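VirX1 (PDB 6QGM) is a viral, probably flavin-dependent halogenase that iodinates diverse substrates. Local coordinates at residues K116-Y121 with D491-I497; T113-L117 with P127-F133; E307-R311 with K322-I326; S297-V301 with P416-W420. One frame throughout, in Å; residues are numbered along the deposited sequence.

Contact 1 of 4, residues K116-Y121 with D491-I497; sequences KLANKY and DYYYEDI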
# COMPACT_ATOMS: atom_id res chain seq x y z
N LYS B 116 1.73 18.70 -22.49
CA LYS B 116 2.69 19.78 -22.86
C LYS B 116 2.32 20.33 -24.24
O LYS B 116 2.32 21.58 -24.38
CB LYS B 116 4.13 19.28 -22.79
CG LYS B 116 4.61 18.95 -21.39
CD LYS B 116 6.07 18.60 -21.26
CE LYS B 116 7.01 19.73 -21.63
NZ LYS B 116 8.31 19.62 -20.91
N LEU B 117 1.97 19.46 -25.20
CA LEU B 117 1.50 19.86 -26.55
C LEU B 117 0.27 20.78 -26.41
O LEU B 117 0.24 21.84 -27.08
CB LEU B 117 1.16 18.62 -27.39
CG LEU B 117 2.36 17.83 -27.92
CD1 LEU B 117 1.92 16.56 -28.63
CD2 LEU B 117 3.17 18.69 -28.86
N ALA B 118 -0.69 20.37 -25.58
CA ALA B 118 -1.95 21.11 -25.30
C ALA B 118 -1.63 22.52 -24.77
O ALA B 118 -2.33 23.46 -25.19
CB ALA B 118 -2.80 20.33 -24.34
N ASN B 119 -0.61 22.67 -23.91
CA ASN B 119 -0.22 23.97 -23.31
C ASN B 119 0.46 24.84 -24.37
O ASN B 119 0.11 26.02 -24.48
CB ASN B 119 0.67 23.79 -22.08
CG ASN B 119 -0.11 23.49 -20.81
OD1 ASN B 119 -1.27 23.89 -20.68
ND2 ASN B 119 0.52 22.79 -19.87
N LYS B 120 1.40 24.26 -25.12
CA LYS B 120 2.23 24.97 -26.12
C LYS B 120 1.40 25.33 -27.34
O LYS B 120 1.59 26.44 -27.86
CB LYS B 120 3.41 24.09 -26.52
CG LYS B 120 4.43 23.82 -25.42
CD LYS B 120 5.63 23.06 -25.96
CE LYS B 120 6.91 23.42 -25.25
NZ LYS B 120 6.90 22.85 -23.89
N TYR B 121 0.52 24.44 -27.81
CA TYR B 121 -0.19 24.56 -29.10
C TYR B 121 -1.68 24.30 -28.91
O TYR B 121 -2.23 23.35 -29.47
CB TYR B 121 0.45 23.61 -30.12
CG TYR B 121 1.95 23.65 -30.15
CD1 TYR B 121 2.65 24.78 -30.55
CD2 TYR B 121 2.69 22.54 -29.77
CE1 TYR B 121 4.03 24.81 -30.58
CE2 TYR B 121 4.08 22.55 -29.79
CZ TYR B 121 4.75 23.69 -30.20
OH TYR B 121 6.12 23.66 -30.24
N ASP B 491 12.87 22.21 -24.62
CA ASP B 491 11.60 21.66 -25.15
C ASP B 491 11.51 21.86 -26.67
O ASP B 491 10.49 21.47 -27.23
CB ASP B 491 10.41 22.34 -24.47
CG ASP B 491 9.83 21.57 -23.31
OD1 ASP B 491 10.18 20.37 -23.16
OD2 ASP B 491 9.03 22.17 -22.54
N TYR B 492 12.53 22.45 -27.31
CA TYR B 492 12.43 22.84 -28.74
C TYR B 492 11.93 21.65 -29.57
O TYR B 492 11.16 21.93 -30.49
CB TYR B 492 13.72 23.47 -29.29
CG TYR B 492 13.50 23.92 -30.72
CD1 TYR B 492 12.63 24.98 -31.01
CD2 TYR B 492 14.05 23.23 -31.80
CE1 TYR B 492 12.36 25.36 -32.31
CE2 TYR B 492 13.79 23.60 -33.11
CZ TYR B 492 12.95 24.67 -33.37
OH TYR B 492 12.71 25.04 -34.66
N TYR B 493 12.27 20.39 -29.23
CA TYR B 493 11.90 19.17 -29.99
C TYR B 493 10.37 18.94 -30.04
O TYR B 493 9.92 18.07 -30.82
CB TYR B 493 12.61 17.93 -29.43
CG TYR B 493 12.18 17.46 -28.07
CD1 TYR B 493 12.64 18.08 -26.92
CD2 TYR B 493 11.33 16.38 -27.93
CE1 TYR B 493 12.27 17.64 -25.65
CE2 TYR B 493 10.95 15.92 -26.67
CZ TYR B 493 11.43 16.54 -25.53
OH TYR B 493 11.07 16.09 -24.30
N TYR B 494 9.60 19.70 -29.27
CA TYR B 494 8.12 19.64 -29.25
C TYR B 494 7.58 20.20 -30.57
O TYR B 494 6.54 19.69 -31.05
CB TYR B 494 7.56 20.30 -27.98
CG TYR B 494 7.35 19.31 -26.86
CD1 TYR B 494 8.39 18.88 -26.05
CD2 TYR B 494 6.11 18.74 -26.66
CE1 TYR B 494 8.20 17.93 -25.06
CE2 TYR B 494 5.88 17.81 -25.66
CZ TYR B 494 6.94 17.39 -24.86
OH TYR B 494 6.72 16.46 -23.88
N GLU B 495 8.26 21.18 -31.17
CA GLU B 495 7.93 21.72 -32.53
C GLU B 495 7.88 20.56 -33.52
O GLU B 495 6.96 20.56 -34.36
CB GLU B 495 8.98 22.73 -32.99
CG GLU B 495 8.90 24.04 -32.25
CD GLU B 495 7.73 24.90 -32.69
OE1 GLU B 495 7.60 25.07 -33.93
OE2 GLU B 495 7.01 25.50 -31.83
N ASP B 496 8.81 19.60 -33.42
CA ASP B 496 8.92 18.42 -34.32
C ASP B 496 7.83 17.41 -33.95
O ASP B 496 7.23 16.84 -34.87
CB ASP B 496 10.30 17.77 -34.28
CG ASP B 496 11.39 18.48 -35.04
OD1 ASP B 496 11.10 19.41 -35.85
OD2 ASP B 496 12.53 18.09 -34.82
N ILE B 497 7.57 17.19 -32.65
CA ILE B 497 6.50 16.25 -32.21
C ILE B 497 5.19 16.77 -32.79
O ILE B 497 4.43 15.96 -33.35
CB ILE B 497 6.45 16.09 -30.68
CG1 ILE B 497 7.72 15.45 -30.13
CG2 ILE B 497 5.24 15.25 -30.30
CD1 ILE B 497 7.74 15.29 -28.64

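Contact 2 of 4, residues T113-L117 with P127-F133; sequences TWGKL and PETFARF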
# COMPACT_ATOMS: atom_id res chain seq x y z
N THR B 113 3.36 13.97 -22.35
CA THR B 113 3.69 14.60 -23.66
C THR B 113 2.45 15.33 -24.18
O THR B 113 2.56 16.53 -24.51
CB THR B 113 4.24 13.58 -24.67
OG1 THR B 113 5.45 13.00 -24.16
CG2 THR B 113 4.54 14.16 -26.04
N TRP B 114 1.30 14.65 -24.25
CA TRP B 114 0.08 15.26 -24.84
C TRP B 114 -0.25 16.59 -24.14
O TRP B 114 -0.54 17.58 -24.84
CB TRP B 114 -1.13 14.32 -24.84
CG TRP B 114 -2.31 15.05 -25.40
CD1 TRP B 114 -2.59 15.30 -26.71
CD2 TRP B 114 -3.27 15.78 -24.63
NE1 TRP B 114 -3.71 16.08 -26.81
CE2 TRP B 114 -4.14 16.40 -25.55
CE3 TRP B 114 -3.49 15.96 -23.27
CZ2 TRP B 114 -5.24 17.16 -25.14
CZ3 TRP B 114 -4.56 16.73 -22.86
CH2 TRP B 114 -5.43 17.30 -23.79
N GLY B 115 -0.24 16.59 -22.81
CA GLY B 115 -0.50 17.78 -21.97
C GLY B 115 0.42 18.94 -22.31
O GLY B 115 -0.09 20.07 -22.38
N LYS B 116 1.73 18.70 -22.49
CA LYS B 116 2.69 19.78 -22.86
C LYS B 116 2.32 20.33 -24.24
O LYS B 116 2.32 21.58 -24.38
CB LYS B 116 4.13 19.28 -22.79
CG LYS B 116 4.61 18.95 -21.39
CD LYS B 116 6.07 18.60 -21.26
CE LYS B 116 7.01 19.73 -21.63
NZ LYS B 116 8.31 19.62 -20.91
N LEU B 117 1.97 19.46 -25.20
CA LEU B 117 1.50 19.86 -26.55
C LEU B 117 0.27 20.78 -26.41
O LEU B 117 0.24 21.84 -27.08
CB LEU B 117 1.16 18.62 -27.39
CG LEU B 117 2.36 17.83 -27.92
CD1 LEU B 117 1.92 16.56 -28.63
CD2 LEU B 117 3.17 18.69 -28.86
N PRO B 127 -8.99 19.16 -26.14
CA PRO B 127 -9.18 17.92 -25.36
C PRO B 127 -9.46 16.64 -26.18
O PRO B 127 -8.99 15.58 -25.77
CB PRO B 127 -10.37 18.28 -24.46
CG PRO B 127 -10.28 19.78 -24.28
CD PRO B 127 -9.74 20.30 -25.59
N GLU B 128 -10.18 16.74 -27.31
CA GLU B 128 -10.55 15.56 -28.12
C GLU B 128 -9.31 14.94 -28.78
O GLU B 128 -9.45 13.84 -29.34
CB GLU B 128 -11.59 15.90 -29.19
CG GLU B 128 -11.17 16.98 -30.17
CD GLU B 128 -11.60 18.39 -29.78
OE1 GLU B 128 -11.82 18.64 -28.56
OE2 GLU B 128 -11.71 19.27 -30.70
N THR B 129 -8.14 15.60 -28.73
CA THR B 129 -6.90 15.13 -29.41
C THR B 129 -6.12 14.15 -28.53
O THR B 129 -5.27 13.42 -29.12
CB THR B 129 -5.99 16.27 -29.87
OG1 THR B 129 -5.54 16.99 -28.72
CG2 THR B 129 -6.67 17.17 -30.88
N PHE B 130 -6.35 14.10 -27.21
CA PHE B 130 -5.64 13.16 -26.31
C PHE B 130 -5.86 11.73 -26.82
O PHE B 130 -4.86 10.97 -26.98
CB PHE B 130 -6.06 13.26 -24.85
CG PHE B 130 -5.45 12.17 -24.00
CD1 PHE B 130 -4.11 12.22 -23.63
CD2 PHE B 130 -6.20 11.06 -23.62
CE1 PHE B 130 -3.55 11.20 -22.88
CE2 PHE B 130 -5.64 10.05 -22.85
CZ PHE B 130 -4.32 10.12 -22.49
N ALA B 131 -7.13 11.35 -27.07
CA ALA B 131 -7.50 9.98 -27.46
C ALA B 131 -6.80 9.63 -28.80
O ALA B 131 -6.21 8.55 -28.91
CB ALA B 131 -9.00 9.85 -27.54
N ARG B 132 -6.87 10.55 -29.77
CA ARG B 132 -6.24 10.41 -31.10
C ARG B 132 -4.74 10.20 -30.91
O ARG B 132 -4.16 9.41 -31.65
CB ARG B 132 -6.45 11.65 -31.95
CG ARG B 132 -7.88 12.15 -31.98
CD ARG B 132 -8.28 12.54 -33.37
NE ARG B 132 -9.54 13.26 -33.34
CZ ARG B 132 -9.67 14.57 -33.41
NH1 ARG B 132 -8.61 15.36 -33.53
NH2 ARG B 132 -10.88 15.10 -33.38
N PHE B 133 -4.15 10.92 -29.96
CA PHE B 133 -2.69 10.99 -29.76
C PHE B 133 -2.20 9.73 -29.04
O PHE B 133 -0.99 9.52 -29.05
CB PHE B 133 -2.31 12.25 -28.98
CG PHE B 133 -0.82 12.49 -28.84
CD1 PHE B 133 -0.10 13.10 -29.86
CD2 PHE B 133 -0.14 12.09 -27.70
CE1 PHE B 133 1.26 13.32 -29.73
CE2 PHE B 133 1.22 12.32 -27.58
CZ PHE B 133 1.93 12.93 -28.59

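Contact 3 of 4, residues E307-R311 with K322-I326; sequences EAEFR and KIFHI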
# COMPACT_ATOMS: atom_id res chain seq x y z
N GLU B 307 -39.25 12.60 -18.82
CA GLU B 307 -39.79 11.98 -20.05
C GLU B 307 -39.98 13.05 -21.13
O GLU B 307 -39.75 12.74 -22.32
CB GLU B 307 -41.10 11.27 -19.75
CG GLU B 307 -41.71 10.66 -21.01
CD GLU B 307 -42.80 9.65 -20.75
OE1 GLU B 307 -42.63 8.89 -19.78
OE2 GLU B 307 -43.79 9.65 -21.52
N ALA B 308 -40.41 14.25 -20.74
CA ALA B 308 -40.59 15.39 -21.66
C ALA B 308 -39.21 15.79 -22.20
O ALA B 308 -39.06 15.95 -23.43
CB ALA B 308 -41.31 16.51 -20.94
N GLU B 309 -38.23 15.94 -21.31
CA GLU B 309 -36.78 16.10 -21.62
C GLU B 309 -36.35 15.07 -22.68
O GLU B 309 -35.81 15.49 -23.72
CB GLU B 309 -35.94 15.84 -20.37
CG GLU B 309 -35.35 17.08 -19.73
CD GLU B 309 -34.32 16.70 -18.67
OE1 GLU B 309 -33.14 16.44 -19.08
OE2 GLU B 309 -34.71 16.61 -17.46
N PHE B 310 -36.58 13.78 -22.40
CA PHE B 310 -36.08 12.62 -23.19
C PHE B 310 -36.66 12.65 -24.60
O PHE B 310 -35.89 12.52 -25.57
CB PHE B 310 -36.39 11.31 -22.46
CG PHE B 310 -35.79 10.08 -23.10
CD1 PHE B 310 -34.49 10.07 -23.59
CD2 PHE B 310 -36.52 8.90 -23.17
CE1 PHE B 310 -33.96 8.93 -24.17
CE2 PHE B 310 -35.98 7.76 -23.75
CZ PHE B 310 -34.70 7.77 -24.24
N ARG B 311 -37.98 12.83 -24.70
CA ARG B 311 -38.73 12.93 -25.99
C ARG B 311 -38.21 14.14 -26.79
O ARG B 311 -37.94 13.95 -27.99
CB ARG B 311 -40.23 13.03 -25.75
CG ARG B 311 -40.85 11.75 -25.24
CD ARG B 311 -42.35 11.83 -25.07
NE ARG B 311 -42.83 10.61 -24.42
CZ ARG B 311 -43.05 9.46 -25.05
NH1 ARG B 311 -42.84 9.33 -26.35
NH2 ARG B 311 -43.48 8.42 -24.35
N LYS B 322 -42.39 4.35 -27.62
CA LYS B 322 -42.89 3.64 -26.42
C LYS B 322 -41.77 3.60 -25.38
O LYS B 322 -40.71 3.02 -25.68
CB LYS B 322 -43.37 2.25 -26.85
CG LYS B 322 -44.13 1.44 -25.82
CD LYS B 322 -44.68 0.18 -26.46
CE LYS B 322 -45.53 -0.68 -25.53
NZ LYS B 322 -45.31 -2.14 -25.74
N ILE B 323 -41.99 4.19 -24.20
CA ILE B 323 -40.99 4.38 -23.12
C ILE B 323 -41.37 3.50 -21.93
O ILE B 323 -42.55 3.57 -21.48
CB ILE B 323 -40.88 5.87 -22.71
CG1 ILE B 323 -40.44 6.73 -23.89
CG2 ILE B 323 -39.97 6.05 -21.50
CD1 ILE B 323 -40.19 8.17 -23.56
N PHE B 324 -40.41 2.69 -21.47
CA PHE B 324 -40.54 1.76 -20.32
C PHE B 324 -39.68 2.28 -19.17
O PHE B 324 -38.45 2.32 -19.35
CB PHE B 324 -40.20 0.34 -20.78
CG PHE B 324 -41.25 -0.28 -21.69
CD1 PHE B 324 -42.58 -0.38 -21.29
CD2 PHE B 324 -40.94 -0.61 -23.00
CE1 PHE B 324 -43.55 -0.90 -22.14
CE2 PHE B 324 -41.90 -1.12 -23.86
CZ PHE B 324 -43.20 -1.27 -23.42
N HIS B 325 -40.29 2.59 -18.02
CA HIS B 325 -39.62 3.06 -16.78
C HIS B 325 -39.13 1.86 -15.98
O HIS B 325 -39.90 0.94 -15.75
CB HIS B 325 -40.57 3.92 -15.94
CG HIS B 325 -40.94 5.17 -16.66
ND1 HIS B 325 -41.93 5.19 -17.60
CD2 HIS B 325 -40.40 6.41 -16.65
CE1 HIS B 325 -42.00 6.38 -18.14
NE2 HIS B 325 -41.09 7.16 -17.56
N ILE B 326 -37.87 1.91 -15.57
CA ILE B 326 -37.22 0.86 -14.76
C ILE B 326 -36.80 1.50 -13.44
O ILE B 326 -36.28 2.66 -13.43
CB ILE B 326 -36.03 0.22 -15.49
CG1 ILE B 326 -36.29 0.04 -16.99
CG2 ILE B 326 -35.69 -1.10 -14.82
CD1 ILE B 326 -35.06 0.27 -17.86

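Contact 4 of 4, residues S297-V301 with P416-W420; sequences SSRFV and PYWKW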
# COMPACT_ATOMS: atom_id res chain seq x y z
N SER B 297 -31.97 11.41 -11.96
CA SER B 297 -32.04 11.50 -10.49
C SER B 297 -33.39 12.08 -10.09
O SER B 297 -33.62 13.27 -10.40
CB SER B 297 -30.92 12.33 -9.96
OG SER B 297 -31.01 12.48 -8.56
N SER B 298 -34.22 11.28 -9.42
CA SER B 298 -35.56 11.67 -8.92
C SER B 298 -35.42 12.81 -7.91
O SER B 298 -36.38 13.58 -7.74
CB SER B 298 -36.27 10.50 -8.32
OG SER B 298 -35.57 10.05 -7.17
N ARG B 299 -34.25 12.91 -7.28
CA ARG B 299 -33.85 14.02 -6.37
C ARG B 299 -33.97 15.38 -7.05
O ARG B 299 -34.18 16.38 -6.32
CB ARG B 299 -32.37 13.92 -6.00
CG ARG B 299 -32.00 13.01 -4.83
CD ARG B 299 -30.93 13.58 -3.91
NE ARG B 299 -29.61 12.97 -4.10
CZ ARG B 299 -28.46 13.63 -4.13
NH1 ARG B 299 -27.34 12.95 -4.34
NH2 ARG B 299 -28.41 14.96 -4.00
N PHE B 300 -33.77 15.45 -8.37
CA PHE B 300 -33.63 16.74 -9.10
C PHE B 300 -34.72 16.93 -10.15
O PHE B 300 -34.80 18.06 -10.67
CB PHE B 300 -32.23 16.82 -9.72
CG PHE B 300 -31.12 16.88 -8.71
CD1 PHE B 300 -30.80 18.06 -8.05
CD2 PHE B 300 -30.37 15.75 -8.42
CE1 PHE B 300 -29.78 18.09 -7.12
CE2 PHE B 300 -29.32 15.79 -7.51
CZ PHE B 300 -29.06 16.95 -6.84
N VAL B 301 -35.51 15.90 -10.48
CA VAL B 301 -36.52 15.97 -11.59
C VAL B 301 -37.61 14.91 -11.37
O VAL B 301 -37.30 13.79 -10.91
CB VAL B 301 -35.85 15.82 -12.97
CG1 VAL B 301 -35.29 14.42 -13.20
CG2 VAL B 301 -36.75 16.24 -14.11
N PRO B 416 -29.30 22.43 -11.23
CA PRO B 416 -29.04 22.02 -9.86
C PRO B 416 -28.39 20.63 -9.80
O PRO B 416 -27.56 20.42 -8.92
CB PRO B 416 -30.42 22.05 -9.19
CG PRO B 416 -31.20 23.03 -10.03
CD PRO B 416 -30.70 22.82 -11.44
N TYR B 417 -28.74 19.74 -10.73
CA TYR B 417 -28.16 18.38 -10.82
C TYR B 417 -26.65 18.47 -11.00
O TYR B 417 -25.91 17.82 -10.25
CB TYR B 417 -28.80 17.57 -11.95
CG TYR B 417 -28.19 16.22 -12.18
CD1 TYR B 417 -28.57 15.11 -11.45
CD2 TYR B 417 -27.23 16.04 -13.16
CE1 TYR B 417 -27.99 13.87 -11.66
CE2 TYR B 417 -26.66 14.80 -13.41
CZ TYR B 417 -27.04 13.71 -12.65
OH TYR B 417 -26.47 12.49 -12.88
N TRP B 418 -26.20 19.28 -11.97
CA TRP B 418 -24.77 19.41 -12.34
C TRP B 418 -24.05 20.26 -11.29
O TRP B 418 -22.87 19.95 -11.02
CB TRP B 418 -24.62 19.95 -13.77
CG TRP B 418 -24.88 18.89 -14.80
CD1 TRP B 418 -25.97 18.77 -15.60
CD2 TRP B 418 -24.05 17.75 -15.06
NE1 TRP B 418 -25.87 17.64 -16.37
CE2 TRP B 418 -24.71 16.99 -16.05
CE3 TRP B 418 -22.82 17.31 -14.57
CZ2 TRP B 418 -24.16 15.81 -16.55
CZ3 TRP B 418 -22.29 16.14 -15.05
CH2 TRP B 418 -22.94 15.42 -16.05
N LYS B 419 -24.72 21.25 -10.70
CA LYS B 419 -24.15 22.03 -9.57
C LYS B 419 -23.85 21.04 -8.43
O LYS B 419 -22.76 21.15 -7.84
CB LYS B 419 -25.04 23.20 -9.18
CG LYS B 419 -24.25 24.42 -8.72
CD LYS B 419 -25.10 25.53 -8.14
CE LYS B 419 -24.44 26.26 -6.97
NZ LYS B 419 -25.44 26.70 -5.95
N TRP B 420 -24.74 20.07 -8.19
CA TRP B 420 -24.53 19.06 -7.11
C TRP B 420 -23.33 18.18 -7.44
O TRP B 420 -22.49 17.96 -6.54
CB TRP B 420 -25.75 18.18 -6.85
CG TRP B 420 -25.50 17.22 -5.73
CD1 TRP B 420 -25.58 17.48 -4.39
CD2 TRP B 420 -25.06 15.85 -5.83
NE1 TRP B 420 -25.21 16.39 -3.65
CE2 TRP B 420 -24.91 15.36 -4.52
CE3 TRP B 420 -24.76 15.00 -6.90
CZ2 TRP B 420 -24.49 14.06 -4.25
CZ3 TRP B 420 -24.35 13.71 -6.64
CH2 TRP B 420 -24.21 13.24 -5.33

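Contact 1 of 4, residues K116-Y121 with D491-I497
Tyr494 has the largest single share of the buried surface, its ring lying against Lys116, Leu117 and Lys120 where helix 113-120 meets the start of helix 494-512. Leu117 CD2 reaches the ring edge, 3.7 Å from Tyr494 CD2. The aliphatic part of Lys116 crosses the Tyr494 side chain at about a right angle, CB against CE2 and CD 3.4 Å from Tyr494 OH; that hydroxyl is itself hydrogen-bonded to Asp109. Lys120 arrives over a face, its NZ 4.9 Å from the Tyr494 ring centroid and 20° off the normal, a cation-pi contact. Beyond the ring both lysines converge on Asp491. Lys116 NZ takes the syn lone pair of Asp491 OD1 at 3.0 Å, the chain turning at chi3 (64°) after an extended start. Lys120 NZ meets Asp491 OD2 at 2.6 Å from well above the carboxylate plane, and has a second acidic partner in Asp477. On the other flank Tyr121, just past the helix end, gives its hydroxyl proton to Glu495: OH to OE2 is 2.6 Å, with ring and carboxylate planes 74° apart. Tyr121 also makes a cation-pi contact with Arg498. One carboxylate thus answers two ammonium groups beside an aromatic face, a network that ties helix 113-120 by charge to the turn leading into helix 494-512 and would be expected to keep Asp491 ionised.

Contact 2 of 4, residues T113-L117 with P127-F133
Trp114 and Phe130 form the centre of a buried helix-helix contact in which an aromatic cluster, completed by Phe133, fills the space between helices 113-120 and 129-134. The axes of the two short segments approach to 10.4 Å with their directions at 136°, nearer antiparallel than parallel. With CG anti to the backbone N, Trp114 sends its indole straight across. Trp114 CB touches Phe133 CD2 and Phe130 CD1. Trp114 CG and CD2 then meet Phe130 CD1, where the phenyl edge is turned to the face of the five-membered ring, planes at 76° and centroids 5.5 Å apart. Phe130 CA lies over that same small ring, 3.6 Å from its centroid, as a CH-pi contact, while Trp114 CD1 is flanked by Phe133 CB. Further out, Trp114 CE2 packs on Phe130 CB, and Trp114 CE3 reaches Phe130 CB and CD1. Trp114 CZ2 comes to rest 4.0 Å from Pro127 CA, with Trp114 CH2 beside it. Phe133 also leans on the first helix through its ring tip: CE1 is 3.5 Å from Leu117 CD1 and CZ 3.9 Å from Thr113 CG2. Outside the pair, Phe464 meets Phe130 edge-to-face and Trp501 of helix 494-512 meets Phe133, so the cluster reaches two more helices. The polar point of the indole is satisfied as well: Trp114 NE1 donates to Thr129 OG1 at 2.8 Å (N-H...O 154°), the oxygen lying almost in the ring plane and itself hydrogen-bonded to Pro126 O.

Contact 3 of 4, residues E307-R311 with K322-I326
Ile323, in segment 322-326 at the edge of the seven-stranded mixed sheet, reaches the side of helix 303-314, against Phe310, Glu307 and Arg311; the contact is a helix-on-sheet packing at the protein surface. Apolar contacts gather on one methyl. Ile323 CD1 is 3.8 Å from Phe310 CD2, 3.9 Å from Glu307 CG, and also close to Arg311 CG. Behind it Phe310 continues onto Met254 and Thr256 of the neighbouring strand 252-258, where Ile323 likewise touches Met254. The same methyl has a cationic neighbour: it sits over one face of the Arg311 guanidinium, toward the rim, 3.4 Å from NH2. An ion pair within the helix sets that flat group in place. Arg311, extended from CG to NE, holds Glu307 side-on, NE at 3.2 Å and NH2 at 3.1 Å from the single oxygen OE2. Both nitrogens come from the same face of the carboxylate, and OE2 lies nearly in the guanidinium plane. NH1 turns instead to the carbonyls of Gly318 and Ala321, which ties the helix to the connection before the strand. The remaining polar approach is through His325. CG anti to its own carbonyl carbon (chi1 -64°) brings the imidazole round to Glu307, whose other oxygen, OE1, lies near the ring plane, 3.1 Å from His325 CE1 and 3.2 Å from His325 NE2.

Contact 4 of 4, residues S297-V301 with P416-W420
Arg299 meets Trp420 with its guanidinium standing on edge, 86° from the indole plane, rather than lying flat on it. This cation-pi contact borders an aromatic cluster of Phe300, Tyr417 and Trp420, through which the loop after strand 290-296 packs on the beginning of helix 416-424. The bends at chi2 and chi3 carry Arg299 across to the indole, where NH1 hangs over the six-membered ring, 3.1 Å from CZ2, and NH2 lies nearer NE1; CZ is 4.2 Å from the six-ring centroid. Phe300 gives the loop's largest contact area. Tyr417 CA covers the centre of one phenyl face, 3.9 Å from the centroid, and the Tyr417 ring turns its edge to that face with the planes at 88°. Ser297 CB comes to the edge of the same tyrosine, 3.7 Å from CE1. The polar ends lead to the chain before strand 252-258: Ser297 OG bonds to Ala249 O and Tyr417 OH to Asn250 OD1, so loop and helix share a third element. At the far end of the phenyl ring, Phe300 CZ rests 3.5 Å from Trp420 CB.

Overall arrangement
The contacts fall into two pairs. Contacts 1 and 2 have centres 11 Å apart and share Lys116 and Leu117 of helix 113-120; Tyr494 OH of contact 1 packs on Thr113 CA of contact 2 at 3.6 Å. Contacts 4 and 3, centres about 17 Å apart, use successive parts of the chain after strand 290-296 (loop 297-301, then 307-311 of helix 303-314) and meet where Glu309 touches Val301. Between the pairs, the nearest atoms are about 15 Å apart (contacts 2 and 4), and the centres of contacts 1 and 3 about 47 Å. Contact 1 encloses contacts 3 and 4 along the chain. In this apo structure none is identified with the active site.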